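Local coordinates for capsular polysaccharide biosynthesis protein (Burkholderia pseudomallei, PDB 4BQN) that binds coenzyme A and probably acts as an acetyltransferase in the biosynthesis of capsular polysaccharide, at residues Y11-P17 against E39-V43; A44-D50 against R73-Y77; S79-R83 against N172-K176. The protein carries 1 engineered substitution. All coordinates share one frame; numbering follows the deposited sequence. Where two conformers were deposited one is given.

Contact 1: Y11-P17 against E39-V43; sequences YGSCQAP and EPCFV. With COA (coenzyme A), chain C.
C41 N donates to G12 O across the two segments, a nearly straight bond of 2.8 Å with an N-H...O angle of 169° and the donor tilted 20° from the carbonyl plane. P40 lays its CB against the same carbonyl, 3.3 Å from G12 O, and in the conformer given for P17 the two proline rings cross, P17 CG coming 3.9 Å from P40 CD. The phenol of Y11 runs alongside E39-C41: E39 O lies at the ring edge near its plane, and C41 CB approaches obliquely, 3.3 Å from Y11 OH. CG of Y11 is trans to the backbone nitrogen (chi1 175°), which swings the ring beside its own carbonyl and toward C41; Y77 O then takes a hydrogen bond with the hydroxyl. At the other end, F42 turns its ring edge to the backbone of C14, with F42 CE1 3.7 Å from C14 N, and the same ring carbon makes apolar contact with C14 CB.

C14 carries the link to the cofactor, a mixed disulfide with a bond of 2.0 Å between C14 SG and S1P of coenzyme A. Just before helix 15-24, S13 OG caps the turn by accepting from Q15 N at 3.0 Å, and Q66 OE1 is a further hydrogen-bond partner of S13 OG. G12 adopts a backbone conformation characteristic of glycine. Strand 6-11 thus ends beside the mixed disulfide: Y11 pairs with the backbone of strand 62-65 and Q66, helix 15-24 starts here, and the loop between strand 33-35 and helix 46-56 folds over the junction.

Contact 2: A44-D50 against R73-Y77; sequences ASEEQID and RGEKY
Charge pairing joins E46 and D50 to K76, whose ammonium is shared between the two carboxylates. K76 NZ lies 2.8 Å from E46 OE2 and 2.8 Å from D50 OD1; E46 OE2 accepts through its anti lone pair, D50 OD1 through its syn one. The lysine chain is extended beyond CG and so spans to two acids one helical turn apart, which together would be expected to favour its charged form.

A charged donor meets a main-chain acceptor at A44 O. R73 grips this one oxygen end-on: NH1, 2.8 Å from A44 O, meets a lone pair in the carbonyl plane, while NH2, 3.0 Å from A44 O, lies nearly along the C=O axis, and both bonds stay within 7° of the guanidinium plane. C41 O is a second acceptor for R73 NH1. A water also bridges I49 O and K76 O, and I49 CG1 rests 3.4 Å from K76 O.

Face and apolar contacts centre on Y77. The guanidinium of R73 lies over one face of its ring, R73 CZ 3.6 Å above the plane and displaced toward the rim, while I49 CG2 meets Y77 CE1 obliquely at 3.7 Å.

S45 and Q48 form a capping box that starts helix 46-56, with Q48 N donating to S45 OG. The first turn of that helix packs on the 3-10 turn 75-77 between helices 70-73 and 79-83, and I49 reaches on to L82.

Contact 3: S79-R83 against N172-K176; sequences SVFLR and NDGGK. With COA (coenzyme A), chain C.
R83 and D173 form a salt bridge through R83 NE, which donates to D173 OD1 at 2.9 Å (N-H...O 155°) on the syn side and somewhat out of the carboxylate plane. R83 NH2 grips the backbone carbonyl of the same residue, 2.9 Å from D173 O. That second bond is more bent, its donor standing well above the carbonyl plane. The guanidinium and carboxylate planes are turned 68° apart. S79 OG donates to D173 OD1 at 2.8 Å from the opposite face of the carboxylate to R83 NE, so two donors hold this oxygen. Y65 OH is a hydrogen-bond partner of D173 OD2.

K176 N also donates to D173 O, closing the type I' turn 173-176. A water spans V80 N and N172 O. In the packing, V80 CG2 sits 3.4 Å from G174 N, and K176 CD lies over one face of the R83 guanidinium, 3.8 Å above it. K176 NZ itself pairs with D179.

N172, in the loop between helices 153-167 and 183-189, donates from ND2 to O5A of coenzyme A at 2.8 Å, a nearly straight bond of 172° that ties its amide to the pyrophosphate. The carboxylate of the adjoining D173, held from both faces and by Y65, probably steadies the loop that presents N172 to the cofactor.

Overall arrangement
All three contacts lie on the same side of the chain's centre and each is partly buried. Contact 1, nearest the centre, and contact 3 both touch coenzyme A, at the sulfur end and the pyrophosphate respectively; contact 2 makes no such contact here. Contacts 1 and 2 share a continuous loop-and-helix run, 39-50, and hydrogen bonds join them. Contact 3 joins the others by packing: L82 meets Y11, K76 and Y77, and F81 meets E75 and K76. Chemistry follows place: contact 1 combines a covalent cofactor link with apolar contacts around one main-chain bond, whereas contacts 2 and 3, farther from the centre, use salt bridges, the carboxylate of contact 3 buried and the K76 network of contact 2 at the rim.

Contact 1: Y11-P17 against E39-V43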
loop_
_atom_site.group_PDB
_atom_site.type_symbol
_atom_site.label_atom_id
_atom_site.label_comp_id
_atom_site.label_asym_id
_atom_site.label_seq_id
_atom_site.Cartn_x
_atom_site.Cartn_y
_atom_site.Cartn_z
ATOM N N TYR A 11 6.891 13.523 0.892
ATOM C CA TYR A 11 7.566 12.596 1.783
ATOM C C TYR A 11 6.580 11.570 2.313
ATOM O O TYR A 11 5.457 11.907 2.687
ATOM C CB TYR A 11 8.175 13.328 2.970
ATOM C CG TYR A 11 8.780 12.397 3.982
ATOM C CD1 TYR A 11 9.989 11.756 3.731
ATOM C CD2 TYR A 11 8.134 12.155 5.195
ATOM C CE1 TYR A 11 10.543 10.901 4.667
ATOM C CE2 TYR A 11 8.681 11.295 6.146
ATOM C CZ TYR A 11 9.894 10.671 5.873
ATOM O OH TYR A 11 10.453 9.843 6.834
ATOM N N GLY A 12 7.006 10.323 2.409
ATOM C CA GLY A 12 6.138 9.303 2.979
ATOM C C GLY A 12 6.669 7.951 2.617
ATOM O O GLY A 12 7.887 7.740 2.607
ATOM N N SER A 13 5.761 7.019 2.353
ATOM C CA SER A 13 6.118 5.671 1.937
ATOM C C SER A 13 6.585 5.674 0.479
ATOM O O SER A 13 6.755 6.744 -0.136
ATOM C CB SER A 13 4.878 4.784 2.054
ATOM O OG SER A 13 3.936 5.109 1.032
ATOM N N CYS A 14 6.743 4.484 -0.098
ATOM C CA CYS A 14 7.015 4.377 -1.530
ATOM C C CYS A 14 5.956 5.091 -2.399
ATOM O O CYS A 14 6.202 5.399 -3.559
ATOM C CB CYS A 14 7.162 2.903 -1.934
ATOM S SG CYS A 14 5.662 1.988 -2.120
ATOM N N GLN A 15 4.777 5.355 -1.833
ATOM C CA GLN A 15 3.719 6.058 -2.552
ATOM C C GLN A 15 4.053 7.522 -2.775
ATOM O O GLN A 15 3.497 8.133 -3.701
ATOM C CB GLN A 15 2.396 5.940 -1.789
ATOM C CG GLN A 15 1.932 4.485 -1.690
ATOM C CD GLN A 15 0.830 4.259 -0.673
ATOM O OE1 GLN A 15 0.222 5.207 -0.142
ATOM N NE2 GLN A 15 0.547 2.985 -0.406
ATOM N N ALA A 16 4.953 8.077 -1.950
ATOM C CA ALA A 16 5.291 9.491 -2.045
ATOM C C ALA A 16 6.039 9.846 -3.345
ATOM O O ALA A 16 5.581 10.724 -4.074
ATOM C CB ALA A 16 5.979 9.977 -0.776
ATOM N N PRO A 17 7.146 9.146 -3.682
ATOM C CA PRO A 17 7.775 9.434 -4.970
ATOM C C PRO A 17 6.815 9.164 -6.142
ATOM O O PRO A 17 6.848 9.884 -7.145
ATOM C CB PRO A 17 8.992 8.490 -4.970
ATOM C CG PRO A 17 9.325 8.355 -3.503
ATOM C CD PRO A 17 7.982 8.259 -2.847
ATOM N N GLU A 39 13.903 11.392 -0.221
ATOM C CA GLU A 39 13.872 9.938 -0.135
ATOM C C GLU A 39 12.734 9.510 0.785
ATOM O O GLU A 39 12.485 10.148 1.800
ATOM C CB GLU A 39 15.201 9.394 0.412
ATOM C CG GLU A 39 16.412 9.648 -0.483
ATOM C CD GLU A 39 16.979 11.055 -0.359
ATOM O OE1 GLU A 39 16.591 11.805 0.561
ATOM O OE2 GLU A 39 17.835 11.410 -1.191
ATOM N N PRO A 40 12.044 8.413 0.441
ATOM C CA PRO A 40 10.948 7.976 1.305
ATOM C C PRO A 40 11.412 7.413 2.657
ATOM O O PRO A 40 12.598 7.149 2.868
ATOM C CB PRO A 40 10.223 6.919 0.456
ATOM C CG PRO A 40 11.208 6.491 -0.571
ATOM C CD PRO A 40 12.113 7.663 -0.826
ATOM N N CYS A 41 10.458 7.238 3.566
ATOM C CA CYS A 41 10.723 6.951 4.960
ATOM C C CYS A 41 11.458 5.629 5.186
ATOM O O CYS A 41 12.169 5.490 6.178
ATOM C CB CYS A 41 9.406 6.958 5.752
ATOM S SG CYS A 41 8.204 5.693 5.275
ATOM N N PHE A 42 11.294 4.668 4.278
ATOM C CA PHE A 42 11.925 3.362 4.453
ATOM C C PHE A 42 13.366 3.320 3.968
ATOM O O PHE A 42 14.084 2.364 4.283
ATOM C CB PHE A 42 11.112 2.252 3.768
ATOM C CG PHE A 42 11.122 2.321 2.267
ATOM C CD1 PHE A 42 10.226 3.146 1.581
ATOM C CD2 PHE A 42 12.015 1.547 1.531
ATOM C CE1 PHE A 42 10.225 3.198 0.188
ATOM C CE2 PHE A 42 12.030 1.610 0.145
ATOM C CZ PHE A 42 11.134 2.435 -0.528
ATOM N N VAL A 43 13.784 4.339 3.219
ATOM C CA VAL A 43 15.113 4.293 2.647
ATOM C C VAL A 43 16.011 5.475 3.005
ATOM O O VAL A 43 17.227 5.319 2.976
ATOM C CB VAL A 43 15.048 4.021 1.129
ATOM C CG1 VAL A 43 14.591 5.261 0.388
ATOM C CG2 VAL A 43 16.369 3.474 0.602
HETATM N N1A COA C . -4.893 -1.659 7.217
HETATM C C2A COA C . -4.114 -2.586 7.829
HETATM N N3A COA C . -2.815 -2.372 8.103
HETATM C C4A COA C . -2.259 -1.178 7.798
HETATM C C5A COA C . -3.044 -0.135 7.149
HETATM C C6A COA C . -4.440 -0.440 6.862
HETATM N N6A COA C . -5.219 0.478 6.254
HETATM N N7A COA C . -2.245 0.940 6.953
HETATM C C8A COA C . -1.030 0.610 7.457
HETATM N N9A COA C . -1.039 -0.657 7.932
HETATM C C1B COA C . 0.044 -1.386 8.602
HETATM C C2B COA C . 1.446 -1.081 8.105
HETATM O O2B COA C . 1.772 -1.912 6.990
HETATM C C3B COA C . 2.244 -1.406 9.358
HETATM O O3B COA C . 2.323 -2.842 9.443
HETATM P P3B COA C . 3.315 -3.593 10.462
HETATM O O7A COA C . 3.182 -5.042 10.067
HETATM O O8A COA C . 4.672 -3.015 10.158
HETATM O O9A COA C . 2.816 -3.279 11.852
HETATM C C4B COA C . 1.339 -0.907 10.484
HETATM O O4B COA C . 0.013 -0.911 9.951
HETATM C C5B COA C . 1.689 0.490 10.998
HETATM O O5B COA C . 1.672 1.367 9.879
HETATM P P1A COA C . 0.964 2.787 9.929
HETATM O O1A COA C . 1.023 3.330 8.532
HETATM O O2A COA C . -0.385 2.691 10.579
HETATM O O3A COA C . 1.842 3.696 10.909
HETATM P P2A COA C . 3.380 4.173 10.958
HETATM O O4A COA C . 4.000 3.549 12.183
HETATM O O5A COA C . 3.333 5.673 10.882
HETATM O O6A COA C . 4.098 3.569 9.672
HETATM C CBP COA C . 4.772 3.160 7.407
HETATM C CCP COA C . 4.098 4.151 8.353
HETATM C CDP COA C . 4.797 3.718 5.989
HETATM C CEP COA C . 6.219 3.004 7.845
HETATM C CAP COA C . 3.992 1.822 7.486
HETATM O OAP COA C . 2.708 1.972 6.877
HETATM C C9P COA C . 4.649 0.581 6.903
HETATM O O9P COA C . 5.446 -0.068 7.569
HETATM N N8P COA C . 4.287 0.186 5.677
HETATM C C7P COA C . 4.814 -1.027 5.064
HETATM C C6P COA C . 6.242 -0.924 4.560
HETATM C C5P COA C . 6.292 0.142 3.499
HETATM O O5P COA C . 6.531 1.306 3.781
HETATM N N4P COA C . 6.059 -0.277 2.269
HETATM C C3P COA C . 6.067 0.624 1.152
HETATM C C2P COA C . 4.739 0.555 0.435
HETATM S S1P COA C . 4.555 2.025 -0.495
#

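Contact 2: A44-D50 against R73-Y77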
loop_
_atom_site.group_PDB
_atom_site.type_symbol
_atom_site.label_atom_id
_atom_site.label_comp_id
_atom_site.label_asym_id
_atom_site.label_seq_id
_atom_site.Cartn_x
_atom_site.Cartn_y
_atom_site.Cartn_z
ATOM N N ALA A 44 15.439 6.611 3.404
ATOM C CA ALA A 44 16.263 7.776 3.738
ATOM C C ALA A 44 17.320 7.409 4.762
ATOM O O ALA A 44 17.014 6.769 5.765
ATOM C CB ALA A 44 15.402 8.910 4.283
ATOM N N SER A 45 18.557 7.831 4.525
ATOM C CA SER A 45 19.594 7.660 5.532
ATOM C C SER A 45 19.515 8.804 6.538
ATOM O O SER A 45 18.843 9.818 6.302
ATOM C CB SER A 45 20.969 7.674 4.884
ATOM O OG SER A 45 21.245 8.992 4.423
ATOM N N GLU A 46 20.215 8.653 7.655
ATOM C CA GLU A 46 20.249 9.716 8.639
ATOM C C GLU A 46 20.863 10.983 8.078
ATOM O O GLU A 46 20.366 12.081 8.335
ATOM C CB GLU A 46 20.966 9.262 9.895
ATOM C CG GLU A 46 20.761 10.206 11.061
ATOM C CD GLU A 46 21.363 9.674 12.342
ATOM O OE1 GLU A 46 21.914 8.542 12.342
ATOM O OE2 GLU A 46 21.272 10.391 13.352
ATOM N N GLU A 47 21.922 10.829 7.285
ATOM C CA GLU A 47 22.564 11.977 6.679
ATOM C C GLU A 47 21.575 12.691 5.750
ATOM O O GLU A 47 21.481 13.923 5.755
ATOM C CB GLU A 47 23.831 11.547 5.931
ATOM C CG GLU A 47 24.991 11.140 6.838
ATOM C CD GLU A 47 24.767 9.832 7.588
ATOM O OE1 GLU A 47 24.075 8.928 7.063
ATOM O OE2 GLU A 47 25.300 9.700 8.712
ATOM N N GLN A 48 20.812 11.919 4.983
ATOM C CA GLN A 48 19.833 12.508 4.062
ATOM C C GLN A 48 18.712 13.225 4.795
ATOM O O GLN A 48 18.346 14.352 4.439
ATOM C CB GLN A 48 19.252 11.457 3.124
ATOM C CG GLN A 48 20.259 11.004 2.083
ATOM C CD GLN A 48 19.861 9.739 1.365
ATOM O OE1 GLN A 48 19.026 8.970 1.829
ATOM N NE2 GLN A 48 20.494 9.500 0.225
ATOM N N ILE A 49 18.169 12.578 5.818
ATOM C CA ILE A 49 17.051 13.180 6.543
ATOM C C ILE A 49 17.470 14.434 7.314
ATOM O O ILE A 49 16.697 15.412 7.402
ATOM C CB ILE A 49 16.274 12.147 7.400
ATOM C CG1 ILE A 49 14.795 12.537 7.474
ATOM C CG2 ILE A 49 16.894 11.963 8.782
ATOM C CD1 ILE A 49 14.025 12.280 6.191
ATOM N N ASP A 50 18.701 14.413 7.843
ATOM C CA ASP A 50 19.287 15.594 8.489
ATOM C C ASP A 50 19.380 16.756 7.500
ATOM O O ASP A 50 19.004 17.890 7.824
ATOM C CB ASP A 50 20.698 15.296 9.010
ATOM C CG ASP A 50 20.714 14.499 10.312
ATOM O OD1 ASP A 50 19.679 14.348 11.002
ATOM O OD2 ASP A 50 21.815 14.025 10.663
ATOM N N ARG A 73 11.069 4.649 12.836
ATOM C CA ARG A 73 12.541 4.661 12.731
ATOM C C ARG A 73 13.185 5.701 13.638
ATOM O O ARG A 73 14.410 5.851 13.649
ATOM C CB ARG A 73 13.000 4.906 11.288
ATOM C CG ARG A 73 12.841 3.700 10.383
ATOM C CD ARG A 73 13.333 3.998 8.973
ATOM N NE ARG A 73 14.783 4.198 8.960
ATOM C CZ ARG A 73 15.462 4.850 8.012
ATOM N NH1 ARG A 73 14.838 5.387 6.972
ATOM N NH2 ARG A 73 16.787 4.965 8.096
ATOM N N GLY A 74 12.361 6.441 14.378
ATOM C CA GLY A 74 12.854 7.524 15.223
ATOM C C GLY A 74 12.237 8.859 14.859
ATOM O O GLY A 74 11.683 9.033 13.770
ATOM N N GLU A 75 12.366 9.818 15.768
ATOM C CA GLU A 75 11.815 11.152 15.561
ATOM C C GLU A 75 12.197 11.793 14.229
ATOM O O GLU A 75 11.364 12.468 13.622
ATOM C CB GLU A 75 12.238 12.065 16.710
ATOM C CG GLU A 75 11.592 13.444 16.653
ATOM C CD GLU A 75 11.994 14.339 17.797
ATOM O OE1 GLU A 75 13.173 14.311 18.194
ATOM O OE2 GLU A 75 11.118 15.080 18.283
ATOM N N LYS A 76 13.444 11.606 13.786
ATOM C CA LYS A 76 13.937 12.323 12.602
ATOM C C LYS A 76 13.145 12.018 11.330
ATOM O O LYS A 76 13.126 12.837 10.414
ATOM C CB LYS A 76 15.425 12.031 12.361
ATOM C CG LYS A 76 16.357 12.617 13.401
ATOM C CD LYS A 76 17.803 12.336 13.021
ATOM C CE LYS A 76 18.757 13.077 13.930
ATOM N NZ LYS A 76 20.129 12.926 13.396
ATOM N N TYR A 77 12.525 10.830 11.270
ATOM C CA TYR A 77 11.785 10.384 10.086
ATOM C C TYR A 77 10.286 10.606 10.238
ATOM O O TYR A 77 9.520 10.327 9.315
ATOM C CB TYR A 77 12.064 8.901 9.819
ATOM C CG TYR A 77 13.540 8.611 9.706
ATOM C CD1 TYR A 77 14.210 8.789 8.497
ATOM C CD2 TYR A 77 14.277 8.200 10.818
ATOM C CE1 TYR A 77 15.567 8.554 8.392
ATOM C CE2 TYR A 77 15.638 7.967 10.724
ATOM C CZ TYR A 77 16.274 8.149 9.501
ATOM O OH TYR A 77 17.627 7.929 9.374
HETATM O O HOH W 1 15.112 14.999 10.139
#

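Contact 3: S79-R83 against N172-K176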
loop_
_atom_site.group_PDB
_atom_site.type_symbol
_atom_site.label_atom_id
_atom_site.label_comp_id
_atom_site.label_asym_id
_atom_site.label_seq_id
_atom_site.Cartn_x
_atom_site.Cartn_y
_atom_site.Cartn_z
ATOM N N SER A 79 6.587 12.329 10.559
ATOM C CA SER A 79 5.952 13.436 9.852
ATOM C C SER A 79 5.789 14.684 10.722
ATOM O O SER A 79 5.968 15.800 10.239
ATOM C CB SER A 79 4.617 13.002 9.245
ATOM O OG SER A 79 3.774 12.390 10.212
ATOM N N VAL A 80 5.488 14.495 12.007
ATOM C CA VAL A 80 5.359 15.619 12.945
ATOM C C VAL A 80 6.653 16.445 12.982
ATOM O O VAL A 80 6.619 17.672 12.903
ATOM C CB VAL A 80 4.985 15.119 14.355
ATOM C CG1 VAL A 80 5.327 16.148 15.427
ATOM C CG2 VAL A 80 3.502 14.776 14.402
ATOM N N PHE A 81 7.790 15.768 13.085
ATOM C CA PHE A 81 9.063 16.451 13.256
ATOM C C PHE A 81 9.469 17.144 11.963
ATOM O O PHE A 81 9.926 18.289 11.978
ATOM C CB PHE A 81 10.121 15.433 13.692
ATOM C CG PHE A 81 11.458 16.028 14.019
ATOM C CD1 PHE A 81 11.650 16.745 15.200
ATOM C CD2 PHE A 81 12.545 15.843 13.168
ATOM C CE1 PHE A 81 12.894 17.271 15.517
ATOM C CE2 PHE A 81 13.791 16.363 13.487
ATOM C CZ PHE A 81 13.962 17.082 14.659
ATOM N N LEU A 82 9.293 16.466 10.836
ATOM C CA LEU A 82 9.649 17.046 9.552
ATOM C C LEU A 82 8.797 18.270 9.217
ATOM O O LEU A 82 9.333 19.302 8.812
ATOM C CB LEU A 82 9.567 15.990 8.446
ATOM C CG LEU A 82 10.619 14.878 8.579
ATOM C CD1 LEU A 82 10.218 13.669 7.752
ATOM C CD2 LEU A 82 12.012 15.366 8.202
ATOM N N ARG A 83 7.479 18.167 9.376
ATOM C CA ARG A 83 6.633 19.287 8.999
ATOM C C ARG A 83 6.823 20.488 9.932
ATOM O O ARG A 83 6.571 21.626 9.537
ATOM C CB ARG A 83 5.160 18.897 8.857
ATOM C CG ARG A 83 4.443 18.519 10.143
ATOM C CD ARG A 83 3.142 17.835 9.769
ATOM N NE ARG A 83 2.431 17.204 10.879
ATOM C CZ ARG A 83 1.624 17.831 11.737
ATOM N NH1 ARG A 83 1.471 19.150 11.689
ATOM N NH2 ARG A 83 0.980 17.138 12.675
ATOM N N ASN A 172 -0.723 8.845 14.239
ATOM C CA ASN A 172 0.707 8.782 13.912
ATOM C C ASN A 172 1.257 10.049 13.248
ATOM O O ASN A 172 2.418 10.072 12.822
ATOM C CB ASN A 172 1.035 7.538 13.072
ATOM C CG ASN A 172 0.261 7.482 11.768
ATOM O OD1 ASN A 172 -0.835 8.036 11.665
ATOM N ND2 ASN A 172 0.816 6.797 10.767
ATOM N N ASP A 173 0.419 11.081 13.167
ATOM C CA ASP A 173 0.840 12.426 12.740
ATOM C C ASP A 173 0.406 13.446 13.788
ATOM O O ASP A 173 -0.098 14.524 13.455
ATOM C CB ASP A 173 0.260 12.777 11.358
ATOM C CG ASP A 173 0.819 14.081 10.795
ATOM O OD1 ASP A 173 2.019 14.368 11.024
ATOM O OD2 ASP A 173 0.066 14.826 10.114
ATOM N N GLY A 174 0.604 13.096 15.060
ATOM C CA GLY A 174 0.362 14.018 16.171
ATOM C C GLY A 174 -1.103 14.372 16.369
ATOM O O GLY A 174 -1.415 15.416 16.930
ATOM N N GLY A 175 -2.002 13.502 15.914
ATOM C CA GLY A 175 -3.436 13.741 16.062
ATOM C C GLY A 175 -4.037 14.703 15.046
ATOM O O GLY A 175 -5.174 15.140 15.213
ATOM N N LYS A 176 -3.297 15.025 13.991
ATOM C CA LYS A 176 -3.820 15.859 12.909
ATOM C C LYS A 176 -4.602 15.022 11.899
ATOM O O LYS A 176 -4.049 14.076 11.337
ATOM C CB LYS A 176 -2.672 16.576 12.198
ATOM C CG LYS A 176 -3.146 17.417 11.030
ATOM C CD LYS A 176 -1.987 17.907 10.175
ATOM C CE LYS A 176 -2.514 18.336 8.814
ATOM N NZ LYS A 176 -1.439 18.753 7.870
HETATM N N1A COA C . -4.893 -1.659 7.217
HETATM C C2A COA C . -4.114 -2.586 7.829
HETATM N N3A COA C . -2.815 -2.372 8.103
HETATM C C4A COA C . -2.259 -1.178 7.798
HETATM C C5A COA C . -3.044 -0.135 7.149
HETATM C C6A COA C . -4.440 -0.440 6.862
HETATM N N6A COA C . -5.219 0.478 6.254
HETATM N N7A COA C . -2.245 0.940 6.953
HETATM C C8A COA C . -1.030 0.610 7.457
HETATM N N9A COA C . -1.039 -0.657 7.932
HETATM C C1B COA C . 0.044 -1.386 8.602
HETATM C C2B COA C . 1.446 -1.081 8.105
HETATM O O2B COA C . 1.772 -1.912 6.990
HETATM C C3B COA C . 2.244 -1.406 9.358
HETATM O O3B COA C . 2.323 -2.842 9.443
HETATM P P3B COA C . 3.315 -3.593 10.462
HETATM O O7A COA C . 3.182 -5.042 10.067
HETATM O O8A COA C . 4.672 -3.015 10.158
HETATM O O9A COA C . 2.816 -3.279 11.852
HETATM C C4B COA C . 1.339 -0.907 10.484
HETATM O O4B COA C . 0.013 -0.911 9.951
HETATM C C5B COA C . 1.689 0.490 10.998
HETATM O O5B COA C . 1.672 1.367 9.879
HETATM P P1A COA C . 0.964 2.787 9.929
HETATM O O1A COA C . 1.023 3.330 8.532
HETATM O O2A COA C . -0.385 2.691 10.579
HETATM O O3A COA C . 1.842 3.696 10.909
HETATM P P2A COA C . 3.380 4.173 10.958
HETATM O O4A COA C . 4.000 3.549 12.183
HETATM O O5A COA C . 3.333 5.673 10.882
HETATM O O6A COA C . 4.098 3.569 9.672
HETATM C CBP COA C . 4.772 3.160 7.407
HETATM C CCP COA C . 4.098 4.151 8.353
HETATM C CDP COA C . 4.797 3.718 5.989
HETATM C CEP COA C . 6.219 3.004 7.845
HETATM C CAP COA C . 3.992 1.822 7.486
HETATM O OAP COA C . 2.708 1.972 6.877
HETATM C C9P COA C . 4.649 0.581 6.903
HETATM O O9P COA C . 5.446 -0.068 7.569
HETATM N N8P COA C . 4.287 0.186 5.677
HETATM C C7P COA C . 4.814 -1.027 5.064
HETATM C C6P COA C . 6.242 -0.924 4.560
HETATM C C5P COA C . 6.292 0.142 3.499
HETATM O O5P COA C . 6.531 1.306 3.781
HETATM N N4P COA C . 6.059 -0.277 2.269
HETATM C C3P COA C . 6.067 0.624 1.152
HETATM C C2P COA C . 4.739 0.555 0.435
HETATM S S1P COA C . 4.555 2.025 -0.495
HETATM O O HOH W 2 4.715 11.896 13.337
#